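Local coordinates for protein CysE, serine acetyltransferase (Brucella abortus, PDB 4HZD) that probably transfers the acetyl group of acetyl-coenzyme A to L-serine, giving O-acetylserine for cysteine biosynthesis, at residues A[51-63]-A[112-124]. Numbering follows the deposited sequence.
Sequences LEEAVMHRIAERL and VLYLKGFHAIQTH
Arg62 and His119 meet edge to edge: NH1 of Arg62 donates to ND1 of His119 (2.8 Å, N-H...N 163°) in both planes at once, although guanidinium and ring stand 89° apart. Leu115 O lies over one face of the imidazole, toward the rim, and the other ring nitrogen, NE2 of His119, donates to Val112 O (2.8 Å) from above that carbonyl's plane. With ND1 as acceptor and NE2 as donor, the ring's rotation is fixed and the neutral NE2-H form probably favoured. Water 1 sits over the Arg62 guanidinium, water 2 at its edge. On Arg58, CG of Arg62 covers one guanidinium face; at the edge, NE of Arg58 reaches Leu113 O in a nearly straight bond (2.8 Å), which water 1 supplements by bridging NH2 to the same oxygen. The bend at chi2 (79°) turns the Arg58 chain along the Val112-Leu113 backbone, its CG resting against His119 NE2 (3.7 Å). NH1 of Arg58 forms a salt bridge with Asp67 of the second subunit.

Beside this polar group, CD1 of Ile59 presses on CB of Gln122 (3.5 Å) and its CG2 on OG1 of Thr123 (3.2 Å), a hydroxyl that donates to His119 O. One turn toward the N-terminus of helix 51-63, Val55 sends CG1 to CE2 of Phe118 (4.0 Å) and CG2 to CG1 of Val112.

The axes of helix 51-63 and of the 116-124 part of helix 116-132 cross almost perpendicularly, 10.2 Å apart, within the helical N-terminal domain characteristic of serine acetyltransferases. Helix 87-101 packs on Val112 and Phe118, helix 38-46 on Arg58 and Leu113, and helix 70-83 on Met56 and Leu63; Lys116 extends to Gln151 and Thr170, toward the left-handed beta-helix.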
loop_
_atom_site.group_PDB
_atom_site.type_symbol
_atom_site.label_atom_id
_atom_site.label_comp_id
_atom_site.label_asym_id
_atom_site.label_seq_id
_atom_site.Cartn_x
_atom_site.Cartn_y
_atom_site.Cartn_z
ATOM N N LEU A 51 -17.010 -21.440 2.350
ATOM C CA LEU A 51 -16.441 -21.028 3.619
ATOM C C LEU A 51 -14.925 -21.141 3.578
ATOM O O LEU A 51 -14.237 -20.250 4.056
ATOM C CB LEU A 51 -17.063 -21.850 4.761
ATOM C CG LEU A 51 -16.542 -21.610 6.186
ATOM C CD1 LEU A 51 -16.730 -20.152 6.638
ATOM C CD2 LEU A 51 -17.322 -22.525 7.108
ATOM N N GLU A 52 -14.400 -22.212 2.965
ATOM C CA GLU A 52 -12.944 -22.386 2.850
ATOM C C GLU A 52 -12.287 -21.194 2.178
ATOM O O GLU A 52 -11.252 -20.685 2.637
ATOM C CB GLU A 52 -12.614 -23.643 2.044
ATOM C CG GLU A 52 -12.951 -24.955 2.720
ATOM C CD GLU A 52 -14.399 -25.442 2.520
ATOM O OE1 GLU A 52 -15.288 -24.730 2.000
ATOM O OE2 GLU A 52 -14.669 -26.579 2.929
ATOM N N GLU A 53 -12.888 -20.748 1.088
ATOM C CA GLU A 53 -12.372 -19.596 0.355
ATOM C C GLU A 53 -12.496 -18.284 1.130
ATOM O O GLU A 53 -11.580 -17.477 1.083
ATOM C CB GLU A 53 -12.968 -19.506 -1.041
ATOM C CG GLU A 53 -12.324 -20.487 -2.011
ATOM C CD GLU A 53 -13.155 -20.651 -3.269
ATOM O OE1 GLU A 53 -12.659 -20.282 -4.352
ATOM O OE2 GLU A 53 -14.321 -21.124 -3.167
ATOM N N ALA A 54 -13.593 -18.086 1.863
ATOM C CA ALA A 54 -13.693 -16.922 2.758
ATOM C C ALA A 54 -12.579 -16.863 3.845
ATOM O O ALA A 54 -12.027 -15.766 4.103
ATOM C CB ALA A 54 -15.064 -16.889 3.437
ATOM N N VAL A 55 -12.343 -18.005 4.513
ATOM C CA VAL A 55 -11.348 -18.154 5.614
ATOM C C VAL A 55 -9.959 -17.929 5.029
ATOM O O VAL A 55 -9.184 -17.096 5.552
ATOM C CB VAL A 55 -11.447 -19.560 6.349
ATOM C CG1 VAL A 55 -10.276 -19.854 7.306
ATOM C CG2 VAL A 55 -12.753 -19.681 7.135
ATOM N N MET A 56 -9.656 -18.605 3.929
ATOM C CA MET A 56 -8.348 -18.383 3.243
ATOM C C MET A 56 -8.140 -16.938 2.848
ATOM O O MET A 56 -7.040 -16.392 3.061
ATOM C CB MET A 56 -8.193 -19.283 2.008
ATOM C CG MET A 56 -8.201 -20.748 2.380
ATOM S SD MET A 56 -7.984 -21.920 1.034
ATOM C CE MET A 56 -9.027 -21.219 -0.230
ATOM N N HIS A 57 -9.186 -16.315 2.285
ATOM C CA HIS A 57 -9.117 -14.915 1.914
ATOM C C HIS A 57 -8.914 -13.992 3.107
ATOM O O HIS A 57 -8.010 -13.154 3.088
ATOM C CB HIS A 57 -10.342 -14.488 1.133
ATOM C CG HIS A 57 -10.384 -13.013 0.837
ATOM N ND1 HIS A 57 -10.029 -12.505 -0.354
ATOM C CD2 HIS A 57 -10.774 -11.946 1.611
ATOM C CE1 HIS A 57 -10.184 -11.173 -0.347
ATOM N NE2 HIS A 57 -10.631 -10.826 0.859
ATOM N N ARG A 58 -9.749 -14.114 4.138
ATOM C CA ARG A 58 -9.552 -13.320 5.362
ATOM C C ARG A 58 -8.129 -13.421 5.897
ATOM O O ARG A 58 -7.462 -12.389 6.170
ATOM C CB ARG A 58 -10.527 -13.754 6.454
ATOM C CG ARG A 58 -10.381 -12.936 7.735
ATOM C CD ARG A 58 -11.086 -11.591 7.558
ATOM N NE ARG A 58 -10.650 -10.540 8.472
ATOM C CZ ARG A 58 -9.832 -9.540 8.140
ATOM N NH1 ARG A 58 -9.291 -9.505 6.940
ATOM N NH2 ARG A 58 -9.529 -8.589 9.027
ATOM N N ILE A 59 -7.635 -14.654 6.013
ATOM C CA ILE A 59 -6.352 -14.863 6.639
ATOM C C ILE A 59 -5.234 -14.337 5.743
ATOM O O ILE A 59 -4.310 -13.683 6.233
ATOM C CB ILE A 59 -6.105 -16.330 7.021
ATOM C CG1 ILE A 59 -7.116 -16.771 8.097
ATOM C CG2 ILE A 59 -4.719 -16.445 7.621
ATOM C CD1 ILE A 59 -7.029 -18.237 8.413
ATOM N N ALA A 60 -5.333 -14.615 4.437
ATOM C CA ALA A 60 -4.383 -14.088 3.478
ATOM C C ALA A 60 -4.257 -12.551 3.557
ATOM O O ALA A 60 -3.132 -12.041 3.537
ATOM C CB ALA A 60 -4.665 -14.591 2.052
ATOM N N GLU A 61 -5.386 -11.851 3.696
ATOM C CA GLU A 61 -5.429 -10.377 3.750
ATOM C C GLU A 61 -4.811 -9.861 5.037
ATOM O O GLU A 61 -4.145 -8.829 5.033
ATOM C CB GLU A 61 -6.873 -9.816 3.636
ATOM C CG GLU A 61 -7.522 -9.952 2.242
ATOM C CD GLU A 61 -6.681 -9.369 1.123
ATOM O OE1 GLU A 61 -6.423 -8.157 1.151
ATOM O OE2 GLU A 61 -6.223 -10.128 0.236
ATOM N N ARG A 62 -5.033 -10.571 6.143
ATOM C CA ARG A 62 -4.416 -10.169 7.409
ATOM C C ARG A 62 -2.890 -10.337 7.375
ATOM O O ARG A 62 -2.150 -9.477 7.856
ATOM C CB ARG A 62 -5.056 -10.932 8.585
ATOM C CG ARG A 62 -6.577 -10.712 8.703
ATOM C CD ARG A 62 -7.034 -11.077 10.125
ATOM N NE ARG A 62 -6.723 -9.957 11.004
ATOM C CZ ARG A 62 -6.968 -9.888 12.321
ATOM N NH1 ARG A 62 -7.472 -10.916 12.992
ATOM N NH2 ARG A 62 -6.686 -8.770 12.971
ATOM N N LEU A 63 -2.422 -11.413 6.758
ATOM C CA LEU A 63 -0.967 -11.707 6.736
ATOM C C LEU A 63 -0.262 -11.021 5.574
ATOM O O LEU A 63 0.968 -10.838 5.604
ATOM C CB LEU A 63 -0.749 -13.242 6.639
ATOM C CG LEU A 63 -1.361 -14.104 7.749
ATOM C CD1 LEU A 63 -1.312 -15.572 7.368
ATOM C CD2 LEU A 63 -0.644 -13.822 9.066
ATOM N N VAL A 112 -14.468 -16.178 11.979
ATOM C CA VAL A 112 -14.044 -16.075 10.591
ATOM C C VAL A 112 -13.507 -14.674 10.302
ATOM O O VAL A 112 -12.410 -14.513 9.720
ATOM C CB VAL A 112 -15.191 -16.435 9.641
ATOM C CG1 VAL A 112 -14.781 -16.163 8.194
ATOM C CG2 VAL A 112 -15.566 -17.900 9.839
ATOM N N LEU A 113 -14.207 -13.650 10.775
ATOM C CA LEU A 113 -13.742 -12.293 10.411
ATOM C C LEU A 113 -12.776 -11.662 11.392
ATOM O O LEU A 113 -11.928 -10.888 10.979
ATOM C CB LEU A 113 -14.928 -11.343 10.253
ATOM C CG LEU A 113 -15.902 -11.691 9.148
ATOM C CD1 LEU A 113 -17.057 -10.707 9.323
ATOM C CD2 LEU A 113 -15.236 -11.560 7.780
ATOM N N TYR A 114 -12.937 -11.968 12.690
ATOM C CA TYR A 114 -12.395 -11.093 13.749
ATOM C C TYR A 114 -11.331 -11.708 14.665
ATOM O O TYR A 114 -10.359 -11.038 15.059
ATOM C CB TYR A 114 -13.525 -10.415 14.564
ATOM C CG TYR A 114 -14.528 -9.680 13.703
ATOM C CD1 TYR A 114 -14.116 -8.674 12.814
ATOM C CD2 TYR A 114 -15.898 -10.025 13.724
ATOM C CE1 TYR A 114 -15.028 -8.035 11.974
ATOM C CE2 TYR A 114 -16.816 -9.374 12.907
ATOM C CZ TYR A 114 -16.380 -8.359 12.050
ATOM O OH TYR A 114 -17.273 -7.725 11.213
ATOM N N LEU A 115 -11.484 -12.988 14.982
ATOM C CA LEU A 115 -10.726 -13.510 16.106
ATOM C C LEU A 115 -9.367 -14.065 15.695
ATOM O O LEU A 115 -9.259 -15.086 14.996
ATOM C CB LEU A 115 -11.553 -14.461 16.971
ATOM C CG LEU A 115 -12.953 -13.890 17.259
ATOM C CD1 LEU A 115 -13.870 -14.980 17.810
ATOM C CD2 LEU A 115 -12.904 -12.647 18.152
ATOM N N LYS A 116 -8.328 -13.353 16.115
ATOM C CA LYS A 116 -6.965 -13.678 15.686
ATOM C C LYS A 116 -6.519 -15.059 16.156
ATOM O O LYS A 116 -5.727 -15.703 15.488
ATOM C CB LYS A 116 -5.958 -12.560 16.087
ATOM C CG LYS A 116 -5.637 -12.497 17.572
ATOM C CD LYS A 116 -4.847 -11.222 17.920
ATOM C CE LYS A 116 -4.209 -11.359 19.306
ATOM N NZ LYS A 116 -3.687 -10.034 19.774
ATOM N N GLY A 117 -7.087 -15.570 17.261
ATOM C CA GLY A 117 -6.786 -16.955 17.662
ATOM C C GLY A 117 -7.187 -17.958 16.577
ATOM O O GLY A 117 -6.399 -18.840 16.199
ATOM N N PHE A 118 -8.400 -17.808 16.050
ATOM C CA PHE A 118 -8.870 -18.681 14.976
ATOM C C PHE A 118 -7.993 -18.489 13.709
ATOM O O PHE A 118 -7.600 -19.465 13.065
ATOM C CB PHE A 118 -10.357 -18.403 14.659
ATOM C CG PHE A 118 -10.846 -19.117 13.444
ATOM C CD1 PHE A 118 -11.215 -20.454 13.521
ATOM C CD2 PHE A 118 -10.961 -18.448 12.207
ATOM C CE1 PHE A 118 -11.672 -21.129 12.396
ATOM C CE2 PHE A 118 -11.420 -19.115 11.079
ATOM C CZ PHE A 118 -11.763 -20.466 11.164
ATOM N N HIS A 119 -7.653 -17.242 13.370
ATOM C CA HIS A 119 -6.790 -16.984 12.210
ATOM C C HIS A 119 -5.420 -17.608 12.426
ATOM O O HIS A 119 -4.848 -18.221 11.505
ATOM C CB HIS A 119 -6.632 -15.485 11.949
ATOM C CG HIS A 119 -7.940 -14.772 11.699
ATOM N ND1 HIS A 119 -8.178 -13.536 12.139
ATOM C CD2 HIS A 119 -9.106 -15.210 11.099
ATOM C CE1 HIS A 119 -9.433 -13.175 11.799
ATOM N NE2 HIS A 119 -9.990 -14.205 11.156
ATOM N N ALA A 120 -4.881 -17.503 13.647
ATOM C CA ALA A 120 -3.587 -18.155 13.921
ATOM C C ALA A 120 -3.631 -19.666 13.771
ATOM O O ALA A 120 -2.657 -20.282 13.356
ATOM C CB ALA A 120 -3.057 -17.789 15.285
ATOM N N ILE A 121 -4.711 -20.291 14.199
ATOM C CA ILE A 121 -4.737 -21.748 14.154
ATOM C C ILE A 121 -4.595 -22.246 12.711
ATOM O O ILE A 121 -3.791 -23.156 12.419
ATOM C CB ILE A 121 -6.019 -22.317 14.778
ATOM C CG1 ILE A 121 -5.983 -22.210 16.301
ATOM C CG2 ILE A 121 -6.179 -23.796 14.454
ATOM C CD1 ILE A 121 -7.390 -22.290 16.885
ATOM N N GLN A 122 -5.378 -21.655 11.816
ATOM C CA GLN A 122 -5.362 -22.075 10.400
ATOM C C GLN A 122 -4.047 -21.688 9.731
ATOM O O GLN A 122 -3.523 -22.422 8.882
ATOM C CB GLN A 122 -6.580 -21.531 9.638
ATOM C CG GLN A 122 -7.895 -21.592 10.400
ATOM C CD GLN A 122 -8.154 -22.958 11.065
ATOM O OE1 GLN A 122 -7.683 -24.007 10.588
ATOM N NE2 GLN A 122 -8.921 -22.950 12.137
ATOM N N THR A 123 -3.478 -20.564 10.147
ATOM C CA THR A 123 -2.154 -20.165 9.655
ATOM C C THR A 123 -1.137 -21.209 10.066
ATOM O O THR A 123 -0.356 -21.644 9.232
ATOM C CB THR A 123 -1.702 -18.757 10.140
ATOM O OG1 THR A 123 -2.652 -17.788 9.734
ATOM C CG2 THR A 123 -0.353 -18.396 9.518
ATOM N N HIS A 124 -1.211 -21.713 11.316
ATOM C CA HIS A 124 -0.333 -22.813 11.683
ATOM C C HIS A 124 -0.536 -24.060 10.851
ATOM O O HIS A 124 0.432 -24.706 10.449
ATOM C CB HIS A 124 -0.473 -23.238 13.135
ATOM C CG HIS A 124 0.326 -24.483 13.430
ATOM N ND1 HIS A 124 1.682 -24.488 13.414
ATOM C CD2 HIS A 124 -0.075 -25.810 13.619
ATOM C CE1 HIS A 124 2.120 -25.739 13.662
ATOM N NE2 HIS A 124 1.048 -26.543 13.775
HETATM O O HOH W 1 -10.376 -8.130 11.802
HETATM O O HOH W 2 -7.303 -9.625 15.934
#